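Local coordinates for protein transmembrane oligosaccharyl transferase (Archaeoglobus fulgidus, PDB 3WAJ) that belongs to the STT3/AglB family of oligosaccharyl transferases, membrane enzymes that join a multi-helix transmembrane region to a globular C-terminal part, at residues Y52-N57 / H64-D69. Sequence-based numbering, arbitrary orientation.
Sequences YRLIEN and HRIWFD
R65 begins the contact beside L54, its guanidinium NH2 lying 4.3 Å from L54 CD1. That guanidinium curls back on its own segment, where NE and NH2 both donate to I66 O, while W67 CZ3 sits over the centre of one face. I66 supplies the apolar middle. Its CD1 meets L54 CD2 at 3.7 Å, the two side chains crossing at about a right angle. CG1 sits between the backbone N and the carbonyl carbon (chi1 65°), which turns it to L54 and leaves I66 CG2 against N57 OD1. A water ties the backbone here to the helix, donating to N57 OD1 (2.6 Å) and accepting from I66 N; N57 ND2 is held by Y524 O and Q526 O. At D69 a side-on salt bridge closes the contact: R53 NE donates to D69 OD2 (3.0 Å) and R53 NH2 to D69 OD1, both bonds nearly straight. Both oxygens lie in the guanidinium plane, yet are approached from above the carboxylate, the two planes standing 57° apart. Y50 OH also bonds D69 OD2; R53 NE also salt-bridges E558, and R53 NH2 hydrogen-bonds Y528 OH. Helix 47-60, which carries zinc ligand D47, is thus joined to strand 68-69, paired antiparallel with strand 78-79, while R65 packs on helix 84-96.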
ATOM      1  N   TYR A  52       8.254   7.887   6.754  1.00 27.21           N
ATOM      2  CA  TYR A  52       9.243   7.812   7.809  1.00 32.13           C
ATOM      3  C   TYR A  52      10.651   7.873   7.222  1.00 35.37           C
ATOM      4  O   TYR A  52      11.481   8.671   7.670  1.00 34.01           O
ATOM      5  CB  TYR A  52       8.992   6.521   8.587  1.00 29.66           C
ATOM      6  CG  TYR A  52      10.036   6.079   9.578  1.00 35.09           C
ATOM      7  CD1 TYR A  52      10.551   4.779   9.520  1.00 36.18           C
ATOM      8  CD2 TYR A  52      10.486   6.922  10.593  1.00 33.13           C
ATOM      9  CE1 TYR A  52      11.483   4.321  10.431  1.00 27.41           C
ATOM     10  CE2 TYR A  52      11.447   6.468  11.523  1.00 34.15           C
ATOM     11  CZ  TYR A  52      11.925   5.161  11.427  1.00 35.07           C
ATOM     12  OH  TYR A  52      12.854   4.683  12.317  1.00 43.57           O
ATOM     13  N   ARG A  53      10.906   7.044   6.210  1.00 29.87           N
ATOM     14  CA  ARG A  53      12.193   7.024   5.525  1.00 30.78           C
ATOM     15  C   ARG A  53      12.519   8.424   4.979  1.00 34.07           C
ATOM     16  O   ARG A  53      13.640   8.919   5.139  1.00 35.76           O
ATOM     17  CB  ARG A  53      12.185   5.962   4.406  1.00 31.06           C
ATOM     18  CG  ARG A  53      13.451   5.876   3.529  1.00 27.29           C
ATOM     19  CD  ARG A  53      13.533   6.997   2.438  1.00 22.36           C
ATOM     20  NE  ARG A  53      14.721   6.811   1.607  1.00 27.84           N
ATOM     21  CZ  ARG A  53      15.959   7.080   2.014  1.00 31.40           C
ATOM     22  NH1 ARG A  53      16.162   7.587   3.222  1.00 31.99           N
ATOM     23  NH2 ARG A  53      16.985   6.857   1.210  1.00 28.77           N
ATOM     24  N   LEU A  54      11.540   9.043   4.332  1.00 34.42           N
ATOM     25  CA  LEU A  54      11.739  10.363   3.745  1.00 37.69           C
ATOM     26  C   LEU A  54      11.950  11.446   4.813  1.00 39.56           C
ATOM     27  O   LEU A  54      12.840  12.282   4.682  1.00 36.76           O
ATOM     28  CB  LEU A  54      10.575  10.741   2.833  1.00 29.36           C
ATOM     29  CG  LEU A  54      10.384   9.918   1.565  1.00 29.05           C
ATOM     30  CD1 LEU A  54       9.161  10.465   0.761  1.00 19.60           C
ATOM     31  CD2 LEU A  54      11.651   9.947   0.728  1.00 25.99           C
ATOM     32  N   ILE A  55      11.129  11.432   5.861  1.00 39.30           N
ATOM     33  CA  ILE A  55      11.187  12.470   6.887  1.00 38.76           C
ATOM     34  C   ILE A  55      12.548  12.453   7.627  1.00 39.74           C
ATOM     35  O   ILE A  55      13.154  13.486   7.864  1.00 42.85           O
ATOM     36  CB  ILE A  55       9.984  12.360   7.853  1.00 33.37           C
ATOM     37  CG1 ILE A  55       8.710  12.826   7.146  1.00 31.95           C
ATOM     38  CG2 ILE A  55      10.210  13.181   9.128  1.00 31.43           C
ATOM     39  CD1 ILE A  55       7.410  12.450   7.858  1.00 30.51           C
ATOM     40  N   GLU A  56      13.017  11.261   7.966  1.00 40.28           N
ATOM     41  CA  GLU A  56      14.330  11.056   8.559  1.00 45.43           C
ATOM     42  C   GLU A  56      15.436  11.649   7.677  1.00 49.73           C
ATOM     43  O   GLU A  56      16.329  12.349   8.152  1.00 53.31           O
ATOM     44  CB  GLU A  56      14.554   9.551   8.716  1.00 43.38           C
ATOM     45  CG  GLU A  56      15.591   9.125   9.749  1.00 53.32           C
ATOM     46  CD  GLU A  56      15.362   7.692  10.231  1.00 63.85           C
ATOM     47  OE1 GLU A  56      14.424   7.040   9.734  1.00 72.47           O
ATOM     48  OE2 GLU A  56      16.103   7.214  11.108  1.00 69.54           O
ATOM     49  N   ASN A  57      15.375  11.355   6.387  1.00 44.86           N
ATOM     50  CA  ASN A  57      16.354  11.875   5.446  1.00 42.42           C
ATOM     51  C   ASN A  57      16.229  13.398   5.288  1.00 47.83           C
ATOM     52  O   ASN A  57      17.225  14.114   5.183  1.00 53.00           O
ATOM     53  CB  ASN A  57      16.197  11.177   4.088  1.00 35.52           C
ATOM     54  CG  ASN A  57      17.175  11.679   3.072  1.00 39.08           C
ATOM     55  OD1 ASN A  57      17.074  12.820   2.622  1.00 44.36           O
ATOM     56  ND2 ASN A  57      18.134  10.833   2.692  1.00 38.64           N
ATOM     57  N   HIS A  64      16.273  20.615   2.868  1.00 50.55           N
ATOM     58  CA  HIS A  64      16.182  19.998   1.552  1.00 53.54           C
ATOM     59  C   HIS A  64      15.591  18.595   1.659  1.00 47.41           C
ATOM     60  O   HIS A  64      15.657  17.975   2.718  1.00 45.79           O
ATOM     61  CB  HIS A  64      17.548  19.969   0.871  1.00 62.10           C
ATOM     62  CG  HIS A  64      18.217  21.308   0.815  1.00 71.17           C
ATOM     63  ND1 HIS A  64      18.000  22.205  -0.209  1.00 72.47           N
ATOM     64  CD2 HIS A  64      19.094  21.899   1.659  1.00 69.41           C
ATOM     65  CE1 HIS A  64      18.719  23.293   0.008  1.00 71.28           C
ATOM     66  NE2 HIS A  64      19.391  23.132   1.133  1.00 70.47           N
ATOM     67  N   ARG A  65      14.996  18.108   0.573  1.00 42.51           N
ATOM     68  CA  ARG A  65      14.507  16.734   0.540  1.00 39.47           C
ATOM     69  C   ARG A  65      14.891  16.115  -0.783  1.00 35.66           C
ATOM     70  O   ARG A  65      15.180  16.831  -1.739  1.00 34.93           O
ATOM     71  CB  ARG A  65      12.985  16.658   0.764  1.00 39.29           C
ATOM     72  CG  ARG A  65      12.145  17.432  -0.242  1.00 35.78           C
ATOM     73  CD  ARG A  65      10.757  16.828  -0.375  1.00 41.05           C
ATOM     74  NE  ARG A  65      10.769  15.546  -1.094  1.00 44.32           N
ATOM     75  CZ  ARG A  65       9.694  14.799  -1.339  1.00 40.16           C
ATOM     76  NH1 ARG A  65       8.505  15.199  -0.915  1.00 38.87           N
ATOM     77  NH2 ARG A  65       9.815  13.648  -2.004  1.00 31.62           N
ATOM     78  N   ILE A  66      14.929  14.784  -0.825  1.00 34.10           N
ATOM     79  CA  ILE A  66      15.206  14.063  -2.068  1.00 31.20           C
ATOM     80  C   ILE A  66      13.939  13.972  -2.936  1.00 32.20           C
ATOM     81  O   ILE A  66      12.812  14.112  -2.440  1.00 34.37           O
ATOM     82  CB  ILE A  66      15.711  12.648  -1.766  1.00 40.03           C
ATOM     83  CG1 ILE A  66      14.606  11.832  -1.084  1.00 36.11           C
ATOM     84  CG2 ILE A  66      16.961  12.709  -0.897  1.00 39.58           C
ATOM     85  CD1 ILE A  66      14.922  10.351  -0.939  1.00 38.94           C
ATOM     86  N   TRP A  67      14.130  13.723  -4.229  1.00 30.74           N
ATOM     87  CA  TRP A  67      13.024  13.515  -5.165  1.00 28.81           C
ATOM     88  C   TRP A  67      13.303  12.257  -5.943  1.00 33.76           C
ATOM     89  O   TRP A  67      12.598  11.909  -6.899  1.00 41.07           O
ATOM     90  CB  TRP A  67      12.908  14.715  -6.121  1.00 37.60           C
ATOM     91  CG  TRP A  67      12.590  15.946  -5.359  1.00 41.27           C
ATOM     92  CD1 TRP A  67      13.475  16.865  -4.866  1.00 44.85           C
ATOM     93  CD2 TRP A  67      11.290  16.364  -4.922  1.00 42.77           C
ATOM     94  NE1 TRP A  67      12.800  17.844  -4.176  1.00 48.01           N
ATOM     95  CE2 TRP A  67      11.459  17.562  -4.198  1.00 44.92           C
ATOM     96  CE3 TRP A  67       9.999  15.846  -5.087  1.00 37.55           C
ATOM     97  CZ2 TRP A  67      10.379  18.253  -3.637  1.00 45.39           C
ATOM     98  CZ3 TRP A  67       8.934  16.525  -4.539  1.00 32.92           C
ATOM     99  CH2 TRP A  67       9.127  17.721  -3.821  1.00 44.08           C
ATOM    100  N   PHE A  68      14.357  11.573  -5.515  1.00 33.81           N
ATOM    101  CA  PHE A  68      14.721  10.277  -6.066  1.00 34.55           C
ATOM    102  C   PHE A  68      15.453   9.448  -5.000  1.00 34.36           C
ATOM    103  O   PHE A  68      16.184   9.992  -4.163  1.00 32.74           O
ATOM    104  CB  PHE A  68      15.571  10.470  -7.328  1.00 27.44           C
ATOM    105  CG  PHE A  68      15.982   9.188  -7.986  1.00 29.00           C
ATOM    106  CD1 PHE A  68      15.137   8.557  -8.889  1.00 23.55           C
ATOM    107  CD2 PHE A  68      17.213   8.606  -7.694  1.00 32.23           C
ATOM    108  CE1 PHE A  68      15.511   7.368  -9.510  1.00 26.40           C
ATOM    109  CE2 PHE A  68      17.600   7.412  -8.304  1.00 30.92           C
ATOM    110  CZ  PHE A  68      16.745   6.791  -9.217  1.00 31.42           C
ATOM    111  N   ASP A  69      15.233   8.134  -5.019  1.00 33.89           N
ATOM    112  CA  ASP A  69      15.651   7.283  -3.912  1.00 28.98           C
ATOM    113  C   ASP A  69      16.264   6.017  -4.464  1.00 32.96           C
ATOM    114  O   ASP A  69      15.558   5.074  -4.793  1.00 32.88           O
ATOM    115  CB  ASP A  69      14.443   6.961  -3.015  1.00 29.33           C
ATOM    116  CG  ASP A  69      14.803   6.088  -1.785  1.00 31.79           C
ATOM    117  OD1 ASP A  69      15.999   5.835  -1.526  1.00 26.94           O
ATOM    118  OD2 ASP A  69      13.878   5.671  -1.059  1.00 32.31           O
TER
HETATM  119  O   HOH W   1      14.779  13.865   2.007  1.00 38.48           O